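PDB 4HFL: putative cytoplasmic protein, which is a type VI secretion effector of the Tae4 family, an amidase that probably cleaves peptide bonds in the peptidoglycan of rival bacteria. Local coordinates for residues I127-G132 against T171-K176; D110-S115 against P167-F172. All coordinates share one frame; numbering follows the deposited sequence.

Interaction 1: I127-G132 against T171-K176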
# COMPACT_ATOMS: atom_id res chain seq x y z
N ILE A 127 -2.26 -7.60 4.68
CA ILE A 127 -1.88 -6.68 3.62
C ILE A 127 -2.00 -7.38 2.28
O ILE A 127 -1.51 -8.50 2.12
CB ILE A 127 -0.41 -6.24 3.79
CG1 ILE A 127 -0.24 -5.41 5.06
CG2 ILE A 127 0.08 -5.47 2.54
CD1 ILE A 127 1.21 -5.04 5.33
N ILE A 128 -2.61 -6.73 1.30
CA ILE A 128 -2.79 -7.35 -0.01
C ILE A 128 -2.35 -6.41 -1.16
O ILE A 128 -2.65 -5.21 -1.13
CB ILE A 128 -4.24 -7.89 -0.19
CG1 ILE A 128 -4.34 -8.86 -1.37
CG2 ILE A 128 -5.25 -6.74 -0.34
CD1 ILE A 128 -5.68 -9.61 -1.39
N ILE A 129 -1.64 -6.97 -2.14
CA ILE A 129 -1.21 -6.24 -3.33
C ILE A 129 -1.88 -6.84 -4.56
O ILE A 129 -1.72 -8.04 -4.83
CB ILE A 129 0.31 -6.40 -3.58
CG1 ILE A 129 1.14 -5.86 -2.41
CG2 ILE A 129 0.71 -5.73 -4.91
CD1 ILE A 129 2.63 -6.19 -2.56
N PHE A 130 -2.58 -6.02 -5.33
CA PHE A 130 -3.20 -6.44 -6.58
C PHE A 130 -2.39 -5.85 -7.71
O PHE A 130 -2.25 -4.64 -7.78
CB PHE A 130 -4.61 -5.84 -6.68
CG PHE A 130 -5.55 -6.29 -5.60
CD1 PHE A 130 -6.15 -7.54 -5.65
CD2 PHE A 130 -5.85 -5.44 -4.53
CE1 PHE A 130 -7.03 -7.94 -4.65
CE2 PHE A 130 -6.74 -5.83 -3.55
CZ PHE A 130 -7.33 -7.09 -3.60
N THR A 131 -1.87 -6.65 -8.63
CA THR A 131 -1.17 -6.07 -9.78
C THR A 131 -1.85 -6.48 -11.05
O THR A 131 -2.59 -7.46 -11.08
CB THR A 131 0.29 -6.49 -9.86
OG1 THR A 131 0.35 -7.92 -9.82
CG2 THR A 131 1.08 -5.90 -8.69
N GLY A 132 -1.63 -5.71 -12.11
CA GLY A 132 -2.24 -6.02 -13.39
C GLY A 132 -1.83 -5.00 -14.43
O GLY A 132 -0.70 -4.49 -14.41
N THR A 171 -1.14 -10.76 -4.10
CA THR A 171 -0.07 -11.19 -3.22
C THR A 171 -0.41 -10.64 -1.84
O THR A 171 -0.79 -9.47 -1.70
CB THR A 171 1.29 -10.64 -3.73
OG1 THR A 171 1.60 -11.22 -5.00
CG2 THR A 171 2.42 -10.96 -2.77
N PHE A 172 -0.29 -11.49 -0.83
CA PHE A 172 -0.93 -11.28 0.45
C PHE A 172 -0.10 -11.79 1.63
O PHE A 172 0.44 -12.92 1.57
CB PHE A 172 -2.28 -12.00 0.46
CG PHE A 172 -2.91 -12.10 1.83
CD1 PHE A 172 -3.70 -11.07 2.31
CD2 PHE A 172 -2.72 -13.22 2.63
CE1 PHE A 172 -4.28 -11.14 3.57
CE2 PHE A 172 -3.29 -13.30 3.90
CZ PHE A 172 -4.08 -12.26 4.37
N TRP A 173 -0.03 -10.96 2.68
CA TRP A 173 0.57 -11.32 3.98
C TRP A 173 -0.47 -11.24 5.08
O TRP A 173 -1.14 -10.20 5.24
CB TRP A 173 1.70 -10.35 4.36
CG TRP A 173 2.92 -10.37 3.47
CD1 TRP A 173 4.10 -11.00 3.72
CD2 TRP A 173 3.09 -9.70 2.21
NE1 TRP A 173 4.98 -10.79 2.68
CE2 TRP A 173 4.39 -9.99 1.75
CE3 TRP A 173 2.26 -8.88 1.43
CZ2 TRP A 173 4.88 -9.49 0.54
CZ3 TRP A 173 2.75 -8.39 0.23
CH2 TRP A 173 4.05 -8.71 -0.21
N SER A 174 -0.59 -12.30 5.88
CA SER A 174 -1.48 -12.28 7.04
C SER A 174 -0.95 -11.33 8.11
O SER A 174 0.26 -11.28 8.38
CB SER A 174 -1.60 -13.69 7.65
OG SER A 174 -2.45 -14.50 6.87
N LEU A 175 -1.86 -10.59 8.73
CA LEU A 175 -1.51 -9.81 9.92
C LEU A 175 -2.37 -10.28 11.08
O LEU A 175 -3.57 -10.56 10.89
CB LEU A 175 -1.70 -8.31 9.67
CG LEU A 175 -0.88 -7.63 8.55
CD1 LEU A 175 -1.17 -6.14 8.53
CD2 LEU A 175 0.63 -7.86 8.69
N LYS A 176 -1.76 -10.40 12.27
CA LYS A 176 -2.50 -10.69 13.49
C LYS A 176 -2.93 -9.40 14.17
O LYS A 176 -4.02 -9.35 14.71
CB LYS A 176 -1.67 -11.52 14.45
CG LYS A 176 -1.76 -13.01 14.19
CD LYS A 176 -2.67 -13.71 15.21
CE LYS A 176 -2.03 -13.68 16.60
NZ LYS A 176 -2.65 -14.66 17.55
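Ile129 sets its terminal CD1 against the outer rim of the Trp173 indole, 3.6 Å from CZ3, meeting the ring near its plane at the edge. The two residues belong to neighbouring central strands of the four-stranded antiparallel sheet, and they lie diagonally across the strand pair, two residues out of register. With CG1 anti to the carbonyl carbon (chi1 -60°), the Ile129 chain leans back along its own strand to reach the ring. On the same face Ile127 presents CG2 to Trp173 CE3 and CG1 to Leu175 CD1, the latter pair 3.7 Å apart, so Leu175 extends the apolar row just beyond the end of its strand. Helix 95-106 covers this face through Leu106 and Ile99, while Trp173 NE1 is satisfied by the carbonyl of Gly107.

The other face carries the non-hydrogen-bonded pair Ile128 and Phe172, in which Ile128 CB approaches the ring edge at Phe172 CD1 (4.1 Å). Two hydrogen-bonded pairs flank it, Ile127 with Trp173 and Ile129 with Thr171, each closed by reciprocal backbone bonds. The bond from Ile129 N to Thr171 O is nearly straight at 171° and spans 2.7 Å. Between these rungs the strands come close enough for CA-H...O contacts: Phe172 CA lies 3.3 Å from Ile127 O, and Ile128 CA 3.4 Å from Thr171 O.

Interaction 2: D110-S115 against P167-F172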
# COMPACT_ATOMS: atom_id res chain seq x y z
N ASP A 110 2.50 -14.94 2.09
CA ASP A 110 1.81 -16.16 2.44
C ASP A 110 1.07 -16.70 1.23
O ASP A 110 0.92 -17.91 1.09
CB ASP A 110 0.79 -15.85 3.53
CG ASP A 110 1.46 -15.55 4.86
OD1 ASP A 110 2.40 -16.30 5.21
OD2 ASP A 110 1.06 -14.57 5.51
N ILE A 111 0.56 -15.80 0.40
CA ILE A 111 -0.21 -16.23 -0.77
C ILE A 111 0.12 -15.33 -1.94
O ILE A 111 0.15 -14.11 -1.79
CB ILE A 111 -1.74 -16.15 -0.52
CG1 ILE A 111 -2.16 -17.10 0.62
CG2 ILE A 111 -2.54 -16.49 -1.80
CD1 ILE A 111 -3.57 -16.86 1.13
N SER A 112 0.36 -15.93 -3.10
CA SER A 112 0.46 -15.16 -4.34
C SER A 112 -0.20 -16.01 -5.43
O SER A 112 0.24 -17.12 -5.70
CB SER A 112 1.93 -14.90 -4.69
OG SER A 112 2.05 -14.26 -5.94
N VAL A 113 -1.27 -15.48 -6.03
CA VAL A 113 -2.04 -16.25 -7.02
C VAL A 113 -2.34 -15.43 -8.27
O VAL A 113 -2.54 -14.21 -8.20
CB VAL A 113 -3.38 -16.76 -6.44
CG1 VAL A 113 -3.11 -17.86 -5.42
CG2 VAL A 113 -4.15 -15.58 -5.79
N SER A 114 -2.35 -16.11 -9.41
CA SER A 114 -2.75 -15.47 -10.65
C SER A 114 -4.28 -15.42 -10.67
O SER A 114 -4.94 -16.11 -9.88
CB SER A 114 -2.20 -16.25 -11.85
OG SER A 114 -2.57 -17.62 -11.79
N SER A 115 -4.83 -14.58 -11.54
CA SER A 115 -6.28 -14.44 -11.66
C SER A 115 -6.99 -14.40 -10.31
O SER A 115 -7.77 -15.31 -9.99
CB SER A 115 -6.84 -15.59 -12.49
OG SER A 115 -6.17 -15.72 -13.73
N PRO A 167 -6.68 -7.08 -13.34
CA PRO A 167 -5.82 -7.70 -12.33
C PRO A 167 -5.34 -9.10 -12.77
O PRO A 167 -6.12 -9.89 -13.31
CB PRO A 167 -6.74 -7.79 -11.10
CG PRO A 167 -8.10 -7.98 -11.70
CD PRO A 167 -8.11 -7.20 -12.99
N THR A 168 -4.06 -9.40 -12.54
CA THR A 168 -3.49 -10.67 -12.96
C THR A 168 -2.82 -11.43 -11.82
O THR A 168 -2.48 -12.61 -11.98
CB THR A 168 -2.50 -10.50 -14.12
OG1 THR A 168 -1.46 -9.58 -13.74
CG2 THR A 168 -3.23 -9.95 -15.35
N ASN A 169 -2.62 -10.77 -10.68
CA ASN A 169 -2.03 -11.39 -9.50
C ASN A 169 -2.55 -10.72 -8.24
O ASN A 169 -2.88 -9.53 -8.25
CB ASN A 169 -0.49 -11.27 -9.52
CG ASN A 169 0.15 -11.85 -8.26
OD1 ASN A 169 0.25 -11.18 -7.21
ND2 ASN A 169 0.57 -13.10 -8.34
N ALA A 170 -2.65 -11.49 -7.15
CA ALA A 170 -2.81 -10.90 -5.82
C ALA A 170 -1.78 -11.57 -4.95
O ALA A 170 -1.58 -12.78 -5.04
CB ALA A 170 -4.19 -11.13 -5.27
N THR A 171 -1.14 -10.76 -4.10
CA THR A 171 -0.07 -11.19 -3.22
C THR A 171 -0.41 -10.64 -1.84
O THR A 171 -0.79 -9.47 -1.70
CB THR A 171 1.29 -10.64 -3.73
OG1 THR A 171 1.60 -11.22 -5.00
CG2 THR A 171 2.42 -10.96 -2.77
N PHE A 172 -0.29 -11.49 -0.83
CA PHE A 172 -0.93 -11.28 0.45
C PHE A 172 -0.10 -11.79 1.63
O PHE A 172 0.44 -12.92 1.57
CB PHE A 172 -2.28 -12.00 0.46
CG PHE A 172 -2.91 -12.10 1.83
CD1 PHE A 172 -3.70 -11.07 2.31
CD2 PHE A 172 -2.72 -13.22 2.63
CE1 PHE A 172 -4.28 -11.14 3.57
CE2 PHE A 172 -3.29 -13.30 3.90
CZ PHE A 172 -4.08 -12.26 4.37
O HOH W 1 -4.51 -13.66 -14.41
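Phe172 O accepts two successive backbone N-H groups: that of Ile111 at 3.1 Å, in the carbonyl plane, and that of Asp110 in a weak bond bent to 124°. Two residues thus face one, a classic beta bulge where strand 111-114 begins. The side chain of Asp110 turns to other partners, its OD2 taking the N-H of Ser174 and forming a salt bridge with Arg18.

Beyond the bulge, regular antiparallel pairing takes over. Phe172 N returns a bond to Ile111 O at 2.8 Å, and Val113 and Ala170 exchange a further reciprocal pair. Ile111 and Phe172 run side by side on one face, pointing the same way, with Ile111 CD1 4.0 Å from Phe172 CD2. Val113 and Ala170 share that face more loosely.

The opposite face is polar. Ser112 OG, carried anti to its own N (chi1 175°), swings across the non-hydrogen-bonded pair and donates to Thr171 OG1 at 3.2 Å. The Thr171 hydroxyl also meets the side chain of Asn169, the next residue along on this face, so the three polar groups cluster over the backbone.

At the far end the pairing frays. Ser115 N reaches Thr168 O at 3.1 Å from well above the carbonyl plane, 67° out of it, rather than on a lone pair. A water 2.7 Å from Ser115 OG adds a weak bond to the same carbonyl oxygen. With Ile111 and Val113 on the Phe172 face and the exposed Ser112 and Ser114 on the other, strand 111-114 is an edge strand of mixed character, completing one margin of the antiparallel sheet in this amidase domain, whose family belongs to the papain-like CA peptidase clan.

From the N terminus, four helices and a two-stranded hairpin come first; helix 95-106 then leads through Gly107 and Ala109 into 110-115, the edge strand. The chain next reaches 127-132, passes through strand 138-145 and returns on strand 166-174, where both contacts close. Interaction 2 closes the wider loop, of 51 residues, and interaction 1 the shorter loop of 38; the two overlap and cross, since 127-132 lies within the wider loop but 171-176 runs past it. Thr171 and Phe172 belong to both, so strand 166-174 pairs with one neighbour along each margin and unites strands that follow each other in sequence but are not adjacent in the sheet. A further bond, Thr131 O with Thr168 N, links the contacts.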